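Local coordinates for L544 (PDB 4AMQ), which is a virion protein of mimivirus that probably acts as a metal-dependent nucleotidyl transferase, possibly in transcription-coupled DNA repair, at residues 24-29 with 58-63; 252-257 with 369-374; 278-283 with 351-356; 320-325 with 346-351. All coordinates share one frame; numbering follows the deposited sequence.

Interaction 1: residues 24-29 with 58-63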
# COMPACT_ATOMS: atom_id res chain seq x y z
N LEU A 24 0.91 12.33 -12.84
CA LEU A 24 2.00 12.43 -11.88
C LEU A 24 3.20 11.61 -12.35
O LEU A 24 3.26 10.40 -12.12
CB LEU A 24 1.56 11.97 -10.49
CG LEU A 24 2.62 12.15 -9.41
CD1 LEU A 24 2.90 13.62 -9.17
CD2 LEU A 24 2.21 11.47 -8.11
N ILE A 25 4.14 12.28 -13.00
CA ILE A 25 5.33 11.62 -13.52
C ILE A 25 6.55 12.12 -12.75
O ILE A 25 6.54 13.24 -12.24
CB ILE A 25 5.53 11.92 -15.02
CG1 ILE A 25 4.25 11.59 -15.80
CG2 ILE A 25 6.71 11.15 -15.58
CD1 ILE A 25 3.92 10.11 -15.84
N PHE A 26 7.59 11.30 -12.65
CA PHE A 26 8.78 11.73 -11.94
C PHE A 26 9.52 12.83 -12.69
O PHE A 26 9.74 12.75 -13.90
CB PHE A 26 9.71 10.56 -11.66
CG PHE A 26 10.87 10.92 -10.78
CD1 PHE A 26 12.00 11.53 -11.31
CD2 PHE A 26 10.83 10.67 -9.42
CE1 PHE A 26 13.06 11.87 -10.50
CE2 PHE A 26 11.89 11.01 -8.60
CZ PHE A 26 13.01 11.62 -9.15
N THR A 27 9.89 13.88 -11.95
CA THR A 27 10.81 14.91 -12.43
C THR A 27 11.63 15.37 -11.24
O THR A 27 11.25 15.13 -10.09
CB THR A 27 10.09 16.13 -13.04
OG1 THR A 27 9.29 16.77 -12.04
CG2 THR A 27 9.21 15.73 -14.22
N TYR A 28 12.77 16.01 -11.50
CA TYR A 28 13.60 16.50 -10.41
C TYR A 28 12.99 17.71 -9.73
O TYR A 28 13.25 17.98 -8.56
CB TYR A 28 15.03 16.77 -10.89
CG TYR A 28 15.80 15.51 -11.15
CD1 TYR A 28 16.35 14.79 -10.10
CD2 TYR A 28 15.96 15.02 -12.43
CE1 TYR A 28 17.05 13.62 -10.33
CE2 TYR A 28 16.66 13.86 -12.67
CZ TYR A 28 17.20 13.16 -11.61
OH TYR A 28 17.90 11.99 -11.82
N LYS A 29 12.15 18.44 -10.46
CA LYS A 29 11.38 19.53 -9.88
C LYS A 29 10.43 18.96 -8.83
O LYS A 29 10.27 19.53 -7.75
CB LYS A 29 10.59 20.26 -10.97
CG LYS A 29 9.67 21.35 -10.45
CD LYS A 29 8.88 22.00 -11.57
CE LYS A 29 7.94 23.07 -11.03
NZ LYS A 29 8.69 24.18 -10.38
N ARG A 58 13.03 5.69 -4.78
CA ARG A 58 14.49 5.70 -4.83
C ARG A 58 14.98 5.37 -6.24
O ARG A 58 15.99 5.91 -6.70
CB ARG A 58 15.08 4.70 -3.82
CG ARG A 58 16.58 4.45 -3.99
CD ARG A 58 17.09 3.44 -2.97
NE ARG A 58 16.21 2.28 -2.86
CZ ARG A 58 16.40 1.27 -2.02
NH1 ARG A 58 17.45 1.27 -1.20
NH2 ARG A 58 15.54 0.25 -1.99
N ARG A 59 14.24 4.51 -6.93
CA ARG A 59 14.55 4.15 -8.32
C ARG A 59 14.00 5.18 -9.29
O ARG A 59 14.24 5.09 -10.50
CB ARG A 59 14.00 2.77 -8.66
CG ARG A 59 14.73 1.62 -7.98
CD ARG A 59 14.16 0.27 -8.41
NE ARG A 59 12.86 0.01 -7.82
CZ ARG A 59 11.74 -0.22 -8.51
NH1 ARG A 59 11.76 -0.22 -9.83
NH2 ARG A 59 10.60 -0.46 -7.87
N ARG A 60 13.26 6.15 -8.77
CA ARG A 60 12.71 7.23 -9.58
C ARG A 60 11.91 6.72 -10.77
O ARG A 60 12.08 7.21 -11.89
CB ARG A 60 13.83 8.16 -10.06
CG ARG A 60 14.62 8.82 -8.94
CD ARG A 60 15.75 9.67 -9.51
NE ARG A 60 16.24 10.65 -8.54
CZ ARG A 60 17.27 10.44 -7.73
NH1 ARG A 60 17.93 9.29 -7.76
NH2 ARG A 60 17.65 11.39 -6.88
N ILE A 61 11.05 5.74 -10.54
CA ILE A 61 10.20 5.21 -11.61
C ILE A 61 9.33 6.33 -12.19
O ILE A 61 8.87 7.20 -11.46
CB ILE A 61 9.30 4.06 -11.12
CG1 ILE A 61 8.35 4.55 -10.02
CG2 ILE A 61 10.14 2.89 -10.63
CD1 ILE A 61 7.30 3.54 -9.64
N PRO A 62 9.11 6.29 -13.52
CA PRO A 62 8.40 7.37 -14.21
C PRO A 62 6.97 7.57 -13.70
O PRO A 62 6.54 8.71 -13.54
CB PRO A 62 8.39 6.92 -15.67
CG PRO A 62 8.62 5.45 -15.62
CD PRO A 62 9.51 5.22 -14.44
N TYR A 63 6.25 6.49 -13.44
CA TYR A 63 4.88 6.59 -12.97
C TYR A 63 4.80 6.44 -11.46
O TYR A 63 4.47 5.38 -10.95
CB TYR A 63 3.99 5.55 -13.65
CG TYR A 63 3.83 5.78 -15.14
CD1 TYR A 63 2.89 6.67 -15.63
CD2 TYR A 63 4.62 5.09 -16.05
CE1 TYR A 63 2.74 6.87 -16.99
CE2 TYR A 63 4.48 5.29 -17.41
CZ TYR A 63 3.54 6.18 -17.88
OH TYR A 63 3.39 6.38 -19.23
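The aliphatic part of Arg60 lies over one face of the Phe26 ring. The CB of Arg60 stands 3.6 Å from the centroid of the Phe26 ring and only 10° off its normal, a CH-pi contact over the face, and further along the chain CG of Arg60 comes to 3.2 Å from CZ of Phe26. A chi1 of -173° places CG of Phe26 anti to the backbone N and turns the ring to the arginine, whose chain runs extended from CG to NE across it. The guanidinium stands nearly perpendicular to the Phe26 ring, with Phe26 CE1 at the guanidinium's edge. The polar end is held by a salt bridge from Arg60 NE to Glu31, while Tyr28 CE1 packs 3.6 Å from the same NE. Arg60 has positive phi and closes a Schellman motif at the end of helix 55-58; Thr27 is the N-cap of helix 28-42, so a helix end and a helix start meet here, ahead of the strand bearing Asp66 and Asp68 of the manganese site. The backbones are joined where Phe26 N donates to Pro62 O at 2.9 Å. Ile25 CD1 lies alongside Tyr63, 3.6 Å from its CD1.

Interaction 2: residues 252-257 with 369-374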
# COMPACT_ATOMS: atom_id res chain seq x y z
N ARG A 252 12.62 -9.93 -12.46
CA ARG A 252 13.48 -8.76 -12.37
C ARG A 252 14.49 -8.93 -11.23
O ARG A 252 15.65 -8.53 -11.36
CB ARG A 252 12.66 -7.48 -12.18
CG ARG A 252 13.52 -6.21 -12.08
CD ARG A 252 12.67 -4.95 -12.11
NE ARG A 252 11.71 -4.90 -11.02
CZ ARG A 252 10.86 -3.90 -10.81
NH1 ARG A 252 10.84 -2.86 -11.64
NH2 ARG A 252 10.02 -3.94 -9.79
N PHE A 253 14.05 -9.53 -10.13
CA PHE A 253 14.96 -9.81 -9.03
C PHE A 253 16.01 -10.83 -9.46
O PHE A 253 17.19 -10.67 -9.17
CB PHE A 253 14.19 -10.32 -7.81
CG PHE A 253 15.07 -10.61 -6.62
CD1 PHE A 253 15.42 -9.60 -5.74
CD2 PHE A 253 15.57 -11.89 -6.41
CE1 PHE A 253 16.24 -9.87 -4.65
CE2 PHE A 253 16.38 -12.16 -5.32
CZ PHE A 253 16.72 -11.15 -4.44
N TYR A 254 15.57 -11.87 -10.16
CA TYR A 254 16.47 -12.92 -10.62
C TYR A 254 17.58 -12.35 -11.50
O TYR A 254 18.74 -12.72 -11.37
CB TYR A 254 15.71 -14.01 -11.37
CG TYR A 254 16.57 -15.18 -11.80
CD1 TYR A 254 17.25 -15.16 -13.02
CD2 TYR A 254 16.71 -16.31 -11.00
CE1 TYR A 254 18.04 -16.22 -13.42
CE2 TYR A 254 17.50 -17.38 -11.39
CZ TYR A 254 18.16 -17.33 -12.60
OH TYR A 254 18.94 -18.39 -12.99
N PHE A 255 17.20 -11.44 -12.39
CA PHE A 255 18.14 -10.88 -13.36
C PHE A 255 18.71 -9.52 -12.94
O PHE A 255 19.23 -8.79 -13.77
CB PHE A 255 17.48 -10.73 -14.73
CG PHE A 255 17.19 -12.04 -15.42
CD1 PHE A 255 18.22 -12.75 -16.02
CD2 PHE A 255 15.91 -12.55 -15.47
CE1 PHE A 255 17.96 -13.95 -16.66
CE2 PHE A 255 15.65 -13.75 -16.11
CZ PHE A 255 16.68 -14.45 -16.71
N LYS A 256 18.60 -9.19 -11.65
CA LYS A 256 18.97 -7.85 -11.19
C LYS A 256 20.42 -7.50 -11.53
O LYS A 256 20.75 -6.34 -11.77
CB LYS A 256 18.73 -7.70 -9.69
CG LYS A 256 19.88 -8.19 -8.83
CD LYS A 256 19.44 -9.26 -7.86
CE LYS A 256 19.01 -8.66 -6.53
NZ LYS A 256 20.13 -7.87 -5.93
N ASN A 257 21.29 -8.51 -11.54
CA ASN A 257 22.71 -8.29 -11.79
C ASN A 257 23.12 -8.51 -13.24
O ASN A 257 24.30 -8.51 -13.57
CB ASN A 257 23.57 -9.16 -10.86
CG ASN A 257 23.44 -8.75 -9.41
OD1 ASN A 257 23.16 -7.58 -9.11
ND2 ASN A 257 23.63 -9.70 -8.51
N ASN A 369 12.03 -18.43 -20.08
CA ASN A 369 12.73 -19.38 -20.94
C ASN A 369 14.22 -19.10 -21.01
O ASN A 369 14.99 -19.90 -21.55
CB ASN A 369 12.13 -19.38 -22.35
CG ASN A 369 10.81 -20.11 -22.43
OD1 ASN A 369 10.45 -20.85 -21.52
ND2 ASN A 369 10.09 -19.92 -23.52
N ILE A 370 14.63 -17.96 -20.46
CA ILE A 370 16.04 -17.63 -20.37
C ILE A 370 16.65 -18.33 -19.16
O ILE A 370 17.86 -18.57 -19.11
CB ILE A 370 16.25 -16.10 -20.29
CG1 ILE A 370 15.80 -15.44 -21.60
CG2 ILE A 370 17.71 -15.78 -20.02
CD1 ILE A 370 16.12 -13.97 -21.68
N ILE A 371 15.80 -18.66 -18.20
CA ILE A 371 16.21 -19.41 -17.02
C ILE A 371 16.16 -20.91 -17.30
O ILE A 371 15.28 -21.37 -18.02
CB ILE A 371 15.29 -19.08 -15.82
CG1 ILE A 371 15.37 -17.59 -15.48
CG2 ILE A 371 15.64 -19.93 -14.61
CD1 ILE A 371 14.42 -17.15 -14.39
N PRO A 372 17.13 -21.66 -16.77
CA PRO A 372 17.17 -23.12 -16.95
C PRO A 372 16.00 -23.84 -16.26
O PRO A 372 15.75 -23.58 -15.08
CB PRO A 372 18.49 -23.53 -16.29
CG PRO A 372 19.32 -22.28 -16.30
CD PRO A 372 18.35 -21.16 -16.10
N LYS A 373 15.31 -24.72 -16.98
CA LYS A 373 14.13 -25.42 -16.46
C LYS A 373 14.28 -25.95 -15.03
O LYS A 373 13.33 -25.93 -14.25
CB LYS A 373 13.73 -26.56 -17.40
CG LYS A 373 12.58 -27.44 -16.89
CD LYS A 373 11.25 -26.69 -16.86
CE LYS A 373 10.15 -27.51 -16.20
NZ LYS A 373 9.62 -26.85 -14.97
N GLU A 374 15.49 -26.41 -14.70
CA GLU A 374 15.76 -26.95 -13.38
C GLU A 374 15.65 -25.86 -12.31
O GLU A 374 15.16 -26.10 -11.21
CB GLU A 374 17.16 -27.57 -13.34
CG GLU A 374 18.27 -26.63 -13.81
CD GLU A 374 19.65 -27.07 -13.35
OE1 GLU A 374 19.73 -27.77 -12.32
OE2 GLU A 374 20.65 -26.71 -14.01
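Tyr254 and Ile371 mark the nearest backbone approach, their CA atoms 9.1 Å apart, a gap bridged by side chains from the end of helix 248-254 and from the turn that precedes helix 373-376. Ile371 supplies the central piece. Its CD1 sits over the face of the Tyr254 ring, 3.8 Å from the centroid and 13° off the normal, which meets the geometry of a CH-pi contact. CG1 of the same isoleucine is 3.6 Å from Tyr254 CE1 and equally 3.6 Å from Phe255 CZ, and so touches both rings at once. With chi1 of -177° the tyrosine CG is anti to its backbone N; Phe255, the first residue to leave helical geometry, instead carries its CG anti to the carbonyl carbon. The edge of the Tyr254 ring meets the face of Phe255, CD1 above its centre. Ile370 adds its CG2 branch, 3.7 Å from Phe255 CZ, and the contact is made mainly by apolar groups. Around it, Ile261 of helix 259-272 touches both Phe255 and Ile370, and Cys380, half of a disulfide with Cys379, packs on Tyr254; the contact thus ties the end of helix 248-254 to the chain that follows the long helix 334-368.

Interaction 3: residues 278-283 with 351-356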
# COMPACT_ATOMS: atom_id res chain seq x y z
N GLN A 278 0.28 2.04 -11.79
CA GLN A 278 -0.00 3.27 -11.06
C GLN A 278 -1.50 3.41 -10.79
O GLN A 278 -1.91 3.82 -9.70
CB GLN A 278 0.53 4.50 -11.81
CG GLN A 278 0.58 5.77 -10.97
CD GLN A 278 0.67 7.03 -11.81
OE1 GLN A 278 -0.20 7.30 -12.64
NE2 GLN A 278 1.73 7.80 -11.60
N LEU A 279 -2.31 3.06 -11.78
CA LEU A 279 -3.76 3.11 -11.63
C LEU A 279 -4.28 2.11 -10.60
O LEU A 279 -5.27 2.38 -9.92
CB LEU A 279 -4.46 2.89 -12.98
CG LEU A 279 -4.53 4.13 -13.87
CD1 LEU A 279 -5.12 3.78 -15.24
CD2 LEU A 279 -5.35 5.23 -13.20
N LEU A 280 -3.62 0.96 -10.48
CA LEU A 280 -3.99 -0.02 -9.47
C LEU A 280 -3.72 0.53 -8.07
O LEU A 280 -4.56 0.42 -7.17
CB LEU A 280 -3.23 -1.34 -9.67
CG LEU A 280 -3.55 -2.12 -10.94
CD1 LEU A 280 -2.68 -3.36 -11.04
CD2 LEU A 280 -5.03 -2.49 -10.99
N VAL A 281 -2.54 1.12 -7.90
CA VAL A 281 -2.17 1.75 -6.63
C VAL A 281 -3.09 2.91 -6.29
O VAL A 281 -3.43 3.13 -5.12
CB VAL A 281 -0.71 2.25 -6.67
CG1 VAL A 281 -0.41 3.05 -5.42
CG2 VAL A 281 0.26 1.08 -6.82
N ARG A 282 -3.49 3.67 -7.30
CA ARG A 282 -4.34 4.84 -7.10
C ARG A 282 -5.75 4.41 -6.68
O ARG A 282 -6.39 5.09 -5.88
CB ARG A 282 -4.37 5.70 -8.37
CG ARG A 282 -3.05 6.43 -8.64
CD ARG A 282 -2.91 6.87 -10.09
NE ARG A 282 -4.05 7.66 -10.55
CZ ARG A 282 -4.15 8.20 -11.77
NH1 ARG A 282 -3.17 8.03 -12.65
NH2 ARG A 282 -5.22 8.90 -12.10
N ILE A 283 -6.21 3.28 -7.20
CA ILE A 283 -7.48 2.70 -6.76
C ILE A 283 -7.37 2.15 -5.33
O ILE A 283 -8.30 2.26 -4.55
CB ILE A 283 -7.95 1.59 -7.72
CG1 ILE A 283 -8.36 2.19 -9.07
CG2 ILE A 283 -9.11 0.81 -7.12
CD1 ILE A 283 -8.59 1.16 -10.15
N ASN A 351 -10.51 -5.42 -13.97
CA ASN A 351 -10.33 -5.28 -15.40
C ASN A 351 -8.90 -4.89 -15.76
O ASN A 351 -8.32 -5.44 -16.70
CB ASN A 351 -11.33 -4.26 -15.96
CG ASN A 351 -11.46 -4.35 -17.47
OD1 ASN A 351 -11.25 -3.37 -18.18
ND2 ASN A 351 -11.80 -5.53 -17.96
N ILE A 352 -8.33 -3.96 -15.00
CA ILE A 352 -6.97 -3.51 -15.26
C ILE A 352 -5.97 -4.65 -15.05
O ILE A 352 -5.05 -4.83 -15.84
CB ILE A 352 -6.58 -2.31 -14.39
CG1 ILE A 352 -7.44 -1.10 -14.75
CG2 ILE A 352 -5.10 -1.98 -14.56
CD1 ILE A 352 -7.24 0.09 -13.84
N ASN A 353 -6.17 -5.41 -13.98
CA ASN A 353 -5.35 -6.58 -13.72
C ASN A 353 -5.41 -7.57 -14.87
O ASN A 353 -4.38 -8.02 -15.37
CB ASN A 353 -5.78 -7.26 -12.43
CG ASN A 353 -5.09 -6.68 -11.21
OD1 ASN A 353 -3.92 -6.96 -10.96
ND2 ASN A 353 -5.82 -5.86 -10.46
N LYS A 354 -6.62 -7.91 -15.27
CA LYS A 354 -6.82 -8.85 -16.37
C LYS A 354 -6.06 -8.39 -17.60
O LYS A 354 -5.34 -9.17 -18.22
CB LYS A 354 -8.31 -8.98 -16.69
CG LYS A 354 -8.62 -9.96 -17.81
CD LYS A 354 -10.12 -10.05 -18.05
CE LYS A 354 -10.84 -10.46 -16.77
NZ LYS A 354 -10.29 -11.72 -16.21
N SER A 355 -6.21 -7.11 -17.94
CA SER A 355 -5.59 -6.57 -19.14
C SER A 355 -4.06 -6.60 -19.10
O SER A 355 -3.41 -7.06 -20.04
CB SER A 355 -6.08 -5.14 -19.40
OG SER A 355 -5.51 -4.62 -20.59
N VAL A 356 -3.47 -6.10 -18.01
CA VAL A 356 -2.02 -6.01 -17.92
C VAL A 356 -1.38 -7.39 -17.88
O VAL A 356 -0.31 -7.61 -18.46
CB VAL A 356 -1.56 -5.15 -16.73
CG1 VAL A 356 -1.71 -5.91 -15.41
CG2 VAL A 356 -0.12 -4.70 -16.92
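Leu280 and Ile352 overlap along their sides, pointing opposite ways, between two antiparallel helices of the all-helical domain; the axes of segments 278-283 and 351-356 come within 10.5 Å at 161°. The leucine passes its CD2 branch along the isoleucine, coming within 3.6 Å of Ile352 CG2. Chi1 of -65° places CG2 of Ile352 anti to the backbone N, where it faces Leu280, while CG1, anti to the carbonyl carbon, carries CD1 to Leu279 and Ile283 of the same helix. That second branch meets Ile283 tip to tip, CD1 to CD1 at 4.1 Å, and also touches CB of Leu279 at 4.0 Å. Ile352 is thereby held between successive turns of helix 274-292. Ile311 of helix 297-311 extends the apolar layer, packing on Leu279 and Ile352. Asn353 crosses Leu280 obliquely and presents its amide to the two methyls; the amide nitrogen is bonded to Tyr349 O within its own helix, so ND2 has a polar partner although it lies against hydrocarbon. On the far flank Arg282 forms a salt bridge with Asp310. Its NH1 also donates to Gln278 OE1 at 3.1 Å, from above the carbonyl plane, and CD2 of Leu279 covers one guanidinium face, 3.5 Å above its centre.

Interaction 4: residues 320-325 with 346-351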
# COMPACT_ATOMS: atom_id res chain seq x y z
N ASN A 320 -17.09 0.34 -20.68
CA ASN A 320 -18.44 0.39 -20.11
C ASN A 320 -18.40 0.69 -18.62
O ASN A 320 -19.30 1.33 -18.08
CB ASN A 320 -19.19 -0.93 -20.35
CG ASN A 320 -19.51 -1.16 -21.81
OD1 ASN A 320 -19.51 -0.22 -22.62
ND2 ASN A 320 -19.78 -2.41 -22.17
N ILE A 321 -17.35 0.20 -17.96
CA ILE A 321 -17.14 0.50 -16.54
C ILE A 321 -17.02 2.00 -16.34
O ILE A 321 -17.57 2.56 -15.39
CB ILE A 321 -15.86 -0.18 -16.00
CG1 ILE A 321 -15.91 -1.70 -16.21
CG2 ILE A 321 -15.65 0.16 -14.53
CD1 ILE A 321 -17.10 -2.37 -15.55
N ILE A 322 -16.30 2.65 -17.25
CA ILE A 322 -16.11 4.10 -17.22
C ILE A 322 -17.43 4.85 -17.39
O ILE A 322 -17.71 5.80 -16.66
CB ILE A 322 -15.11 4.56 -18.30
CG1 ILE A 322 -13.77 3.82 -18.14
CG2 ILE A 322 -14.93 6.07 -18.26
CD1 ILE A 322 -13.15 3.97 -16.76
N ASP A 323 -18.24 4.41 -18.35
CA ASP A 323 -19.56 5.01 -18.57
C ASP A 323 -20.44 4.88 -17.33
O ASP A 323 -21.17 5.80 -16.97
CB ASP A 323 -20.25 4.39 -19.79
CG ASP A 323 -19.51 4.66 -21.08
OD1 ASP A 323 -18.67 5.59 -21.11
OD2 ASP A 323 -19.76 3.95 -22.08
N LYS A 324 -20.39 3.71 -16.68
CA LYS A 324 -21.13 3.49 -15.44
C LYS A 324 -20.68 4.44 -14.33
O LYS A 324 -21.49 4.87 -13.50
CB LYS A 324 -20.98 2.04 -14.98
CG LYS A 324 -21.72 1.03 -15.82
CD LYS A 324 -22.00 -0.27 -15.05
CE LYS A 324 -20.74 -1.01 -14.66
NZ LYS A 324 -21.03 -2.21 -13.82
N ILE A 325 -19.40 4.78 -14.32
CA ILE A 325 -18.87 5.70 -13.32
C ILE A 325 -19.37 7.12 -13.57
O ILE A 325 -19.66 7.85 -12.63
CB ILE A 325 -17.32 5.65 -13.27
CG1 ILE A 325 -16.86 4.43 -12.46
CG2 ILE A 325 -16.74 6.90 -12.66
CD1 ILE A 325 -15.40 4.08 -12.65
N THR A 346 -13.84 -1.31 -8.04
CA THR A 346 -13.47 -2.70 -7.82
C THR A 346 -13.51 -3.50 -9.12
O THR A 346 -12.61 -4.30 -9.40
CB THR A 346 -14.38 -3.37 -6.77
OG1 THR A 346 -14.13 -2.77 -5.49
CG2 THR A 346 -14.09 -4.86 -6.68
N GLN A 347 -14.54 -3.28 -9.92
CA GLN A 347 -14.62 -3.90 -11.24
C GLN A 347 -13.47 -3.42 -12.11
O GLN A 347 -12.83 -4.21 -12.80
CB GLN A 347 -15.95 -3.56 -11.92
CG GLN A 347 -17.17 -4.10 -11.20
CD GLN A 347 -18.47 -3.53 -11.75
OE1 GLN A 347 -18.68 -3.48 -12.96
NE2 GLN A 347 -19.34 -3.08 -10.85
N LEU A 348 -13.22 -2.11 -12.08
CA LEU A 348 -12.15 -1.52 -12.86
C LEU A 348 -10.80 -2.11 -12.45
O LEU A 348 -9.96 -2.39 -13.30
CB LEU A 348 -12.13 0.00 -12.67
CG LEU A 348 -11.14 0.78 -13.54
CD1 LEU A 348 -11.38 0.49 -15.02
CD2 LEU A 348 -11.24 2.27 -13.26
N TYR A 349 -10.62 -2.29 -11.15
CA TYR A 349 -9.39 -2.86 -10.62
C TYR A 349 -9.16 -4.24 -11.23
O TYR A 349 -8.08 -4.55 -11.72
CB TYR A 349 -9.49 -2.97 -9.10
CG TYR A 349 -8.19 -3.28 -8.40
CD1 TYR A 349 -7.33 -2.27 -7.99
CD2 TYR A 349 -7.83 -4.59 -8.12
CE1 TYR A 349 -6.15 -2.55 -7.34
CE2 TYR A 349 -6.65 -4.88 -7.46
CZ TYR A 349 -5.81 -3.86 -7.08
OH TYR A 349 -4.63 -4.14 -6.43
N THR A 350 -10.21 -5.06 -11.21
CA THR A 350 -10.17 -6.40 -11.79
C THR A 350 -9.85 -6.34 -13.28
O THR A 350 -9.03 -7.10 -13.79
CB THR A 350 -11.51 -7.12 -11.60
OG1 THR A 350 -11.82 -7.21 -10.21
CG2 THR A 350 -11.46 -8.51 -12.21
N ASN A 351 -10.51 -5.42 -13.97
CA ASN A 351 -10.33 -5.28 -15.40
C ASN A 351 -8.90 -4.89 -15.76
O ASN A 351 -8.32 -5.44 -16.70
CB ASN A 351 -11.33 -4.26 -15.96
CG ASN A 351 -11.46 -4.35 -17.47
OD1 ASN A 351 -11.25 -3.37 -18.18
ND2 ASN A 351 -11.80 -5.53 -17.96
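Lys324 reaches across to Gln347, its NZ donating to OE1 at 2.8 Å. The donor lies in the carbonyl plane and on a lone pair, with a C=O...N angle of 118°, and the two side chains meet at about a right angle. Gln347 is extended beyond CG, whereas the lysine bends at chi3 (-65°), and this bend carries its ammonium group to the amide oxygen. That oxygen also has a hydrocarbon neighbour: CD1 of Ile321 is 3.2 Å from Gln347 OE1 and 4.0 Å from Gln347 CB, so the isoleucine tip packs against the acceptor of the bond. The other branch of Ile321, CG2, faces Leu348 and comes to 4.0 Å from its CB, where the two backbones are nearest. Ile322 touches the same leucine more loosely, CD1 to CD1 at 4.3 Å.

Further out, Ile308 and Ile311 of helix 297-311 cover Ile322, and Ile317 in the loop before helix 319-331 packs on Leu348. Asn351 OD1 accepts from Asp318 N, and Asp318 OD1 from Asn320 N, two bonds through Asp318 that join helix 334-368 to the start of helix 319-331. The axes of segments 320-325 and 346-351 come within 10.2 Å, 162° from parallel. With a short connection between successive helices, this is an antiparallel helical hairpin, with an apolar seam inside and a lysine-glutamine bridge at its more exposed margin.

Interaction 1 comes first along the chain, in the nucleotidyltransferase region, and the other three follow in the helical region, where interaction 4 is nested within interaction 3 and both within interaction 2. Interactions 3 and 4 share Asn351 and helix 334-368; their centres are about 10 Å apart, and Tyr349 and Leu348 pack on Ile283. Interaction 2 lies beyond the end of that helix, its centre about 26 Å from that of interaction 3 and 35 Å from interaction 4's. Interaction 1 meets the helical region through a probable hydrogen bond from Gln278 NE2 to Leu24 O and through Arg59 and Arg252, which converge on Glu266 and Glu270, so the two regions form one connected body.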